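Local structure of Zn-dependent hydrolase, glyoxylase (Echinicola vietnamensis, 6T5K) at residues L83-V97 with L109-A121. The protein probably hydrolyses beta-lactam antibiotics, carbapenems among them, to substituted beta-amino acids as a zinc-dependent class B beta-lactamase. Residues are numbered along the deposited sequence; the frame is centred on the assembly and turned at random.
Sequences LSFLEEEKLQVNAVV and LEAFHARNIPSYA. With EDO (1,2-ethanediol), chain D; EDO (1,2-ethanediol), chain F.
The ring of Phe-112 is clamped between Leu-83 and Val-96. Leu-83 brings CD1 almost straight down on the centre of one face, 3.9 Å from the ring centroid and 7° off the normal; over the opposite face Val-96 CB sits 3.7 Å from the centroid, displaced toward the rim. Both are CH-pi contacts. With CG1 of Val-96 wedged between its own backbone N and carbonyl carbon (chi1 59°), that methyl lies under the ring's CG end and packs 3.5 Å from Ser-119 CB, while CG2 reaches under it toward CE1 and CZ. At the ring edge Ile-117 CG2 lies in plane, and Ile-117 CD1 touches both Val-93 CB and Leu-83 CD2. Thr-79 of helix 76-88 and Val-69 of strand 66-70 also touch the Phe-112 side chain.

Toward the surface the straight Arg-115 chain runs alongside Leu-83, head to tail, and lays its guanidinium across Leu-83 CB. In its own guanidinium plane NE donates to Glu-87 OE2 at 2.8 Å, on the syn side but well out of the carboxylate plane; the salt-bridged groups are turned 40° apart. NH1 bonds Ala-111 O at 2.9 Å, and the two bonds together should fix the guanidinium's rotation.

Beneath the helix the strands run parallel. Val-96 N bonds Pro-118 O at 3.0 Å, and Val-96 O receives Tyr-120 N at 2.9 Å. On the sheet face turned from Phe-112, Tyr-120 CE1 meets Ala-95 CB at 3.7 Å, and Leu-145 and Leu-147 of the second sheet touch the same tyrosine.

Helix 109-114 thus links parallel neighbours 92-98 and 119-122 as part of a beta-alpha-beta crossover, packing beside helix 76-88 on the outer face of one sheet of the alpha-beta/beta-alpha sandwich of metallo-beta-lactamases, whose zinc ligands His-100, His-102 and Asp-104 lie within the same connection.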
ATOM      1  N   LEU A  83      -5.342   6.818 -12.280  1.00 21.10           N
ATOM      2  CA  LEU A  83      -5.148   6.084 -13.519  1.00 20.54           C
ATOM      3  C   LEU A  83      -4.982   7.037 -14.686  1.00 23.97           C
ATOM      4  O   LEU A  83      -4.225   6.748 -15.616  1.00 23.88           O
ATOM      5  CB  LEU A  83      -6.314   5.115 -13.715  1.00 20.94           C
ATOM      6  CG  LEU A  83      -6.186   3.897 -12.799  1.00 22.86           C
ATOM      7  CD1 LEU A  83      -7.476   3.164 -12.617  1.00 23.10           C
ATOM      8  CD2 LEU A  83      -5.160   2.981 -13.389  1.00 24.85           C
ATOM      9  N   SER A  84      -5.685   8.173 -14.663  0.60 25.06           N
ATOM     10  CA  SER A  84      -5.505   9.176 -15.704  0.60 27.77           C
ATOM     11  C   SER A  84      -4.067   9.671 -15.741  0.60 27.33           C
ATOM     12  O   SER A  84      -3.498   9.848 -16.819  0.60 27.91           O
ATOM     13  CB  SER A  84      -6.466  10.339 -15.465  0.60 31.57           C
ATOM     14  OG  SER A  84      -6.387  11.302 -16.506  0.60 34.87           O
ATOM     15  N   PHE A  85      -3.454   9.881 -14.575  1.00 27.08           N
ATOM     16  CA  PHE A  85      -2.070  10.313 -14.556  1.00 25.06           C
ATOM     17  C   PHE A  85      -1.166   9.248 -15.155  1.00 23.81           C
ATOM     18  O   PHE A  85      -0.287   9.548 -15.968  1.00 24.88           O
ATOM     19  CB  PHE A  85      -1.646  10.607 -13.135  1.00 28.50           C
ATOM     20  CG  PHE A  85      -0.191  10.871 -13.004  1.00 29.58           C
ATOM     21  CD1 PHE A  85       0.367  12.010 -13.563  1.00 31.55           C
ATOM     22  CD2 PHE A  85       0.631   9.975 -12.362  1.00 30.19           C
ATOM     23  CE1 PHE A  85       1.722  12.263 -13.447  1.00 31.35           C
ATOM     24  CE2 PHE A  85       2.003  10.230 -12.238  1.00 31.53           C
ATOM     25  CZ  PHE A  85       2.533  11.383 -12.777  1.00 31.19           C
ATOM     26  N   LEU A  86      -1.348   7.995 -14.744  1.00 22.17           N
ATOM     27  CA  LEU A  86      -0.513   6.925 -15.283  1.00 20.90           C
ATOM     28  C   LEU A  86      -0.668   6.829 -16.789  1.00 22.36           C
ATOM     29  O   LEU A  86       0.310   6.589 -17.506  1.00 23.28           O
ATOM     30  CB  LEU A  86      -0.867   5.595 -14.617  1.00 21.97           C
ATOM     31  CG  LEU A  86      -0.622   5.623 -13.110  1.00 22.38           C
ATOM     32  CD1 LEU A  86      -1.070   4.344 -12.440  1.00 22.44           C
ATOM     33  CD2 LEU A  86       0.880   5.849 -12.828  1.00 25.81           C
ATOM     34  N   GLU A  87      -1.897   7.017 -17.282  1.00 24.16           N
ATOM     35  CA  GLU A  87      -2.141   7.022 -18.715  1.00 26.29           C
ATOM     36  C   GLU A  87      -1.479   8.213 -19.395  1.00 27.10           C
ATOM     37  O   GLU A  87      -0.892   8.045 -20.468  1.00 28.39           O
ATOM     38  CB  GLU A  87      -3.645   6.968 -18.980  1.00 28.28           C
ATOM     39  CG  GLU A  87      -4.296   5.637 -18.499  1.00 34.43           C
ATOM     40  CD  GLU A  87      -5.814   5.590 -18.578  1.00 39.21           C
ATOM     41  OE1 GLU A  87      -6.453   6.622 -18.908  1.00 41.18           O
ATOM     42  OE2 GLU A  87      -6.372   4.493 -18.300  1.00 39.10           O
ATOM     43  N   GLU A  88      -1.525   9.405 -18.794  1.00 28.05           N
ATOM     44  CA  GLU A  88      -0.848  10.522 -19.448  1.00 31.63           C
ATOM     45  C   GLU A  88       0.641  10.288 -19.533  1.00 30.16           C
ATOM     46  O   GLU A  88       1.297  10.781 -20.469  1.00 30.27           O
ATOM     47  CB  GLU A  88      -1.133  11.856 -18.776  1.00 40.04           C
ATOM     48  CG  GLU A  88      -2.566  12.154 -18.552  0.50 49.21           C
ATOM     49  N   GLU A  89       1.193   9.576 -18.545  1.00 27.15           N
ATOM     50  CA  GLU A  89       2.609   9.249 -18.548  1.00 27.80           C
ATOM     51  C   GLU A  89       2.932   8.083 -19.473  1.00 26.72           C
ATOM     52  O   GLU A  89       4.095   7.641 -19.537  1.00 27.36           O
ATOM     53  CB  GLU A  89       3.053   8.931 -17.134  1.00 28.24           C
ATOM     54  CG  GLU A  89       2.910  10.113 -16.219  1.00 31.96           C
ATOM     55  CD  GLU A  89       3.907  11.199 -16.542  1.00 35.90           C
ATOM     56  OE1 GLU A  89       5.115  10.925 -16.530  1.00 38.20           O
ATOM     57  OE2 GLU A  89       3.495  12.333 -16.848  1.00 37.71           O
ATOM     58  N   LYS A  90       1.936   7.557 -20.188  1.00 25.86           N
ATOM     59  CA  LYS A  90       2.175   6.536 -21.209  1.00 27.36           C
ATOM     60  C   LYS A  90       2.614   5.214 -20.593  1.00 26.59           C
ATOM     61  O   LYS A  90       3.393   4.470 -21.194  1.00 28.81           O
ATOM     62  CB  LYS A  90       3.223   7.000 -22.232  1.00 29.83           C
ATOM     63  CG  LYS A  90       2.917   8.350 -22.900  1.00 35.55           C
ATOM     64  CD  LYS A  90       2.661   8.177 -24.381  0.86 40.56           C
ATOM     65  CE  LYS A  90       2.681   9.508 -25.135  0.89 44.62           C
ATOM     66  NZ  LYS A  90       3.692  10.477 -24.598  0.92 47.09           N
ATOM     67  N   LEU A  91       2.129   4.913 -19.392  1.00 24.45           N
ATOM     68  CA  LEU A  91       2.561   3.733 -18.658  1.00 22.39           C
ATOM     69  C   LEU A  91       1.592   2.586 -18.851  1.00 22.22           C
ATOM     70  O   LEU A  91       0.373   2.783 -18.872  1.00 25.04           O
ATOM     71  CB  LEU A  91       2.647   4.055 -17.170  1.00 22.49           C
ATOM     72  CG  LEU A  91       3.751   5.078 -16.900  1.00 25.59           C
ATOM     73  CD1 LEU A  91       3.653   5.570 -15.465  1.00 26.11           C
ATOM     74  CD2 LEU A  91       5.125   4.500 -17.181  1.00 26.98           C
ATOM     75  N   GLN A  92       2.143   1.385 -18.985  1.00 21.73           N
ATOM     76  CA  GLN A  92       1.340   0.171 -18.928  1.00 21.71           C
ATOM     77  C   GLN A  92       1.141  -0.224 -17.467  1.00 18.91           C
ATOM     78  O   GLN A  92       2.114  -0.497 -16.755  1.00 20.00           O
ATOM     79  CB  GLN A  92       2.065  -0.940 -19.675  1.00 24.16           C
ATOM     80  CG  GLN A  92       1.379  -2.264 -19.646  1.00 25.45           C
ATOM     81  CD  GLN A  92       2.143  -3.311 -20.410  1.00 26.28           C
ATOM     82  OE1 GLN A  92       2.179  -3.294 -21.639  1.00 30.49           O
ATOM     83  NE2 GLN A  92       2.762  -4.231 -19.689  1.00 26.08           N
ATOM     84  N   VAL A  93      -0.105  -0.230 -17.011  1.00 19.18           N
ATOM     85  CA  VAL A  93      -0.423  -0.566 -15.628  1.00 18.53           C
ATOM     86  C   VAL A  93      -0.704  -2.061 -15.588  1.00 19.34           C
ATOM     87  O   VAL A  93      -1.697  -2.547 -16.125  1.00 19.90           O
ATOM     88  CB  VAL A  93      -1.588   0.261 -15.076  1.00 19.71           C
ATOM     89  CG1 VAL A  93      -1.763  -0.062 -13.623  1.00 17.67           C
ATOM     90  CG2 VAL A  93      -1.308   1.738 -15.311  1.00 21.51           C
ATOM     91  N   ASN A  94       0.199  -2.798 -14.964  1.00 17.54           N
ATOM     92  CA  ASN A  94       0.140  -4.251 -15.006  1.00 16.65           C
ATOM     93  C   ASN A  94      -0.790  -4.849 -13.971  1.00 18.52           C
ATOM     94  O   ASN A  94      -1.345  -5.923 -14.207  1.00 18.80           O
ATOM     95  CB  ASN A  94       1.522  -4.836 -14.718  1.00 18.30           C
ATOM     96  CG  ASN A  94       2.516  -4.579 -15.821  1.00 18.55           C
ATOM     97  OD1 ASN A  94       2.148  -4.224 -16.934  1.00 19.78           O
ATOM     98  ND2 ASN A  94       3.788  -4.769 -15.524  1.00 18.06           N
ATOM     99  N   ALA A  95      -0.940  -4.212 -12.819  1.00 16.60           N
ATOM    100  CA  ALA A  95      -1.685  -4.834 -11.737  1.00 16.13           C
ATOM    101  C   ALA A  95      -1.929  -3.799 -10.664  1.00 16.38           C
ATOM    102  O   ALA A  95      -1.201  -2.801 -10.560  1.00 16.66           O
ATOM    103  CB  ALA A  95      -0.920  -6.022 -11.136  1.00 17.67           C
ATOM    104  N   VAL A  96      -2.960  -4.063  -9.864  1.00 15.81           N
ATOM    105  CA  VAL A  96      -3.194  -3.375  -8.609  1.00 15.88           C
ATOM    106  C   VAL A  96      -3.272  -4.417  -7.502  1.00 14.75           C
ATOM    107  O   VAL A  96      -3.790  -5.521  -7.711  1.00 15.24           O
ATOM    108  CB  VAL A  96      -4.455  -2.490  -8.649  1.00 16.63           C
ATOM    109  CG1 VAL A  96      -5.710  -3.302  -8.962  1.00 17.37           C
ATOM    110  CG2 VAL A  96      -4.603  -1.737  -7.333  1.00 17.08           C
ATOM    111  N   VAL A  97      -2.743  -4.071  -6.331  1.00 15.58           N
ATOM    112  CA  VAL A  97      -2.748  -4.932  -5.161  1.00 15.22           C
ATOM    113  C   VAL A  97      -3.512  -4.227  -4.048  1.00 16.47           C
ATOM    114  O   VAL A  97      -3.192  -3.092  -3.702  1.00 17.87           O
ATOM    115  CB  VAL A  97      -1.314  -5.230  -4.680  1.00 15.79           C
ATOM    116  CG1 VAL A  97      -1.322  -6.107  -3.449  1.00 17.70           C
ATOM    117  CG2 VAL A  97      -0.499  -5.877  -5.790  1.00 17.17           C
ATOM    118  N   LEU A 109     -11.344  -0.307  -6.796  1.00 18.97           N
ATOM    119  CA  LEU A 109     -10.913  -1.373  -7.691  1.00 18.56           C
ATOM    120  C   LEU A 109     -11.668  -1.379  -9.023  1.00 18.56           C
ATOM    121  O   LEU A 109     -11.109  -1.807 -10.043  1.00 20.35           O
ATOM    122  CB  LEU A 109     -11.073  -2.728  -7.028  1.00 19.34           C
ATOM    123  CG  LEU A 109      -9.983  -3.097  -6.030  1.00 19.34           C
ATOM    124  CD1 LEU A 109     -10.306  -4.473  -5.503  1.00 20.50           C
ATOM    125  CD2 LEU A 109      -8.599  -3.070  -6.647  1.00 19.51           C
ATOM    126  N   GLU A 110     -12.935  -0.953  -9.046  1.00 19.44           N
ATOM    127  CA  GLU A 110     -13.670  -1.057 -10.304  1.00 20.81           C
ATOM    128  C   GLU A 110     -13.030  -0.201 -11.397  1.00 20.45           C
ATOM    129  O   GLU A 110     -13.121  -0.543 -12.586  1.00 21.58           O
ATOM    130  CB  GLU A 110     -15.147  -0.700 -10.122  1.00 23.11           C
ATOM    131  CG  GLU A 110     -15.885  -0.412 -11.428  1.00 28.70           C
ATOM    132  CD  GLU A 110     -15.951  -1.600 -12.409  0.90 32.64           C
ATOM    133  OE1 GLU A 110     -15.686  -2.762 -12.024  0.90 34.33           O
ATOM    134  OE2 GLU A 110     -16.299  -1.360 -13.584  1.00 32.12           O
ATOM    135  N   ALA A 111     -12.370   0.901 -11.028  1.00 20.09           N
ATOM    136  CA  ALA A 111     -11.665   1.696 -12.021  1.00 20.36           C
ATOM    137  C   ALA A 111     -10.548   0.894 -12.682  1.00 19.20           C
ATOM    138  O   ALA A 111     -10.255   1.079 -13.863  1.00 20.33           O
ATOM    139  CB  ALA A 111     -11.121   2.974 -11.385  1.00 20.56           C
ATOM    140  N   PHE A 112      -9.883   0.029 -11.920  1.00 19.10           N
ATOM    141  CA  PHE A 112      -8.872  -0.838 -12.508  1.00 18.03           C
ATOM    142  C   PHE A 112      -9.525  -1.922 -13.347  1.00 18.68           C
ATOM    143  O   PHE A 112      -9.103  -2.187 -14.482  1.00 19.08           O
ATOM    144  CB  PHE A 112      -8.020  -1.454 -11.403  1.00 18.53           C
ATOM    145  CG  PHE A 112      -7.011  -0.514 -10.832  1.00 18.43           C
ATOM    146  CD1 PHE A 112      -7.342   0.355  -9.806  1.00 20.05           C
ATOM    147  CD2 PHE A 112      -5.721  -0.485 -11.326  1.00 19.33           C
ATOM    148  CE1 PHE A 112      -6.401   1.220  -9.280  1.00 19.98           C
ATOM    149  CE2 PHE A 112      -4.792   0.382 -10.807  1.00 19.86           C
ATOM    150  CZ  PHE A 112      -5.142   1.235  -9.782  1.00 19.60           C
ATOM    151  N   HIS A 113     -10.581  -2.536 -12.815  1.00 18.32           N
ATOM    152  CA  HIS A 113     -11.227  -3.623 -13.519  1.00 19.74           C
ATOM    153  C   HIS A 113     -11.808  -3.141 -14.836  1.00 19.55           C
ATOM    154  O   HIS A 113     -11.696  -3.825 -15.852  1.00 21.64           O
ATOM    155  CB  HIS A 113     -12.307  -4.205 -12.631  1.00 19.76           C
ATOM    156  CG  HIS A 113     -11.784  -4.843 -11.384  1.00 20.22           C
ATOM    157  ND1 HIS A 113     -12.595  -5.153 -10.319  1.00 20.36           N
ATOM    158  CD2 HIS A 113     -10.530  -5.243 -11.038  1.00 19.18           C
ATOM    159  CE1 HIS A 113     -11.863  -5.701  -9.361  1.00 20.82           C
ATOM    160  NE2 HIS A 113     -10.605  -5.753  -9.766  1.00 19.11           N
ATOM    161  N   ALA A 114     -12.384  -1.947 -14.851  1.00 19.56           N
ATOM    162  CA  ALA A 114     -12.945  -1.404 -16.085  1.00 20.15           C
ATOM    163  C   ALA A 114     -11.906  -1.342 -17.199  1.00 21.04           C
ATOM    164  O   ALA A 114     -12.249  -1.445 -18.389  1.00 22.49           O
ATOM    165  CB  ALA A 114     -13.460  -0.003 -15.798  1.00 21.31           C
ATOM    166  N   ARG A 115     -10.646  -1.148 -16.837  1.00 21.35           N
ATOM    167  CA  ARG A 115      -9.536  -1.067 -17.770  1.00 21.66           C
ATOM    168  C   ARG A 115      -8.858  -2.410 -18.007  1.00 21.77           C
ATOM    169  O   ARG A 115      -7.811  -2.459 -18.669  1.00 23.22           O
ATOM    170  CB  ARG A 115      -8.512  -0.059 -17.250  1.00 22.78           C
ATOM    171  CG  ARG A 115      -9.017   1.373 -17.264  1.00 22.37           C
ATOM    172  CD  ARG A 115      -8.161   2.283 -16.373  1.00 21.51           C
ATOM    173  NE  ARG A 115      -8.480   3.680 -16.581  1.00 24.24           N
ATOM    174  CZ  ARG A 115      -9.495   4.315 -16.002  1.00 24.64           C
ATOM    175  NH1 ARG A 115     -10.279   3.678 -15.143  1.00 23.20           N
ATOM    176  NH2 ARG A 115      -9.730   5.595 -16.295  1.00 28.56           N
ATOM    177  N   ASN A 116      -9.444  -3.496 -17.503  1.00 22.32           N
ATOM    178  CA  ASN A 116      -8.874  -4.830 -17.671  1.00 24.31           C
ATOM    179  C   ASN A 116      -7.506  -4.933 -17.023  1.00 21.17           C
ATOM    180  O   ASN A 116      -6.675  -5.738 -17.443  1.00 24.27           O
ATOM    181  CB  ASN A 116      -8.909  -5.248 -19.138  1.00 29.22           C
ATOM    182  CG  ASN A 116     -10.341  -5.449 -19.623  1.00 34.67           C
ATOM    183  OD1 ASN A 116     -11.231  -5.873 -18.884  0.40 35.43           O
ATOM    184  ND2 ASN A 116     -10.569  -5.097 -20.891  1.00 38.73           N
ATOM    185  N   ILE A 117      -7.303  -4.183 -15.949  1.00 18.57           N
ATOM    186  CA  ILE A 117      -6.099  -4.311 -15.125  1.00 17.34           C
ATOM    187  C   ILE A 117      -6.422  -5.284 -14.009  1.00 17.71           C
ATOM    188  O   ILE A 117      -7.384  -5.063 -13.264  1.00 19.50           O
ATOM    189  CB  ILE A 117      -5.655  -2.957 -14.562  1.00 16.65           C
ATOM    190  CG1 ILE A 117      -5.401  -1.946 -15.680  1.00 18.95           C
ATOM    191  CG2 ILE A 117      -4.364  -3.143 -13.721  1.00 18.06           C
ATOM    192  CD1 ILE A 117      -5.332  -0.499 -15.210  1.00 21.14           C
ATOM    193  N   PRO A 118      -5.650  -6.351 -13.831  1.00 16.93           N
ATOM    194  CA  PRO A 118      -6.008  -7.344 -12.824  1.00 17.44           C
ATOM    195  C   PRO A 118      -5.682  -6.861 -11.426  1.00 16.95           C
ATOM    196  O   PRO A 118      -4.709  -6.137 -11.210  1.00 17.36           O
ATOM    197  CB  PRO A 118      -5.111  -8.534 -13.177  1.00 17.80           C
ATOM    198  CG  PRO A 118      -3.922  -7.917 -13.860  1.00 19.71           C
ATOM    199  CD  PRO A 118      -4.502  -6.769 -14.649  1.00 17.59           C
ATOM    200  N   SER A 119      -6.498  -7.297 -10.474  1.00 15.51           N
ATOM    201  CA  SER A 119      -6.309  -6.973  -9.074  1.00 16.08           C
ATOM    202  C   SER A 119      -5.976  -8.227  -8.281  1.00 17.29           C
ATOM    203  O   SER A 119      -6.532  -9.309  -8.529  1.00 17.43           O
ATOM    204  CB  SER A 119      -7.539  -6.293  -8.487  1.00 16.71           C
ATOM    205  OG  SER A 119      -8.696  -7.110  -8.562  1.00 17.93           O
ATOM    206  N   TYR A 120      -5.063  -8.063  -7.334  1.00 15.60           N
ATOM    207  CA  TYR A 120      -4.576  -9.154  -6.517  1.00 15.78           C
ATOM    208  C   TYR A 120      -4.655  -8.785  -5.045  1.00 15.49           C
ATOM    209  O   TYR A 120      -4.572  -7.619  -4.677  1.00 15.68           O
ATOM    210  CB  TYR A 120      -3.090  -9.406  -6.797  1.00 16.57           C
ATOM    211  CG  TYR A 120      -2.782  -9.865  -8.193  1.00 17.74           C
ATOM    212  CD1 TYR A 120      -2.703  -8.963  -9.236  1.00 18.54           C
ATOM    213  CD2 TYR A 120      -2.587 -11.218  -8.478  1.00 20.23           C
ATOM    214  CE1 TYR A 120      -2.415  -9.385 -10.525  1.00 22.00           C
ATOM    215  CE2 TYR A 120      -2.287 -11.645  -9.764  1.00 21.53           C
ATOM    216  CZ  TYR A 120      -2.216 -10.721 -10.786  1.00 21.90           C
ATOM    217  OH  TYR A 120      -1.920 -11.140 -12.061  1.00 26.00           O
ATOM    218  N   ALA A 121      -4.765  -9.803  -4.199  1.00 15.54           N
ATOM    219  CA  ALA A 121      -4.773  -9.583  -2.759  1.00 15.47           C
ATOM    220  C   ALA A 121      -4.559 -10.920  -2.074  1.00 14.79           C
ATOM    221  O   ALA A 121      -4.624 -11.982  -2.695  1.00 15.99           O
ATOM    222  CB  ALA A 121      -6.090  -8.953  -2.308  1.00 16.67           C
TER
HETATM  223  C1  EDO D1203     -14.021  -4.760 -17.291  1.00 66.60           C
HETATM  224  O1  EDO D1203     -14.008  -4.168 -18.597  1.00 66.27           O
HETATM  225  C2  EDO D1203     -15.393  -4.573 -16.642  1.00 66.91           C
HETATM  226  O2  EDO D1203     -15.280  -4.501 -15.214  1.00 67.86           O
HETATM  227  C1  EDO F1205     -16.444  -4.792  -7.692  1.00 38.15           C
HETATM  228  O1  EDO F1205     -16.220  -6.113  -7.118  1.00 37.84           O
HETATM  229  C2  EDO F1205     -15.281  -4.206  -8.533  1.00 37.04           C
HETATM  230  O2  EDO F1205     -15.375  -4.340 -10.002  1.00 33.21           O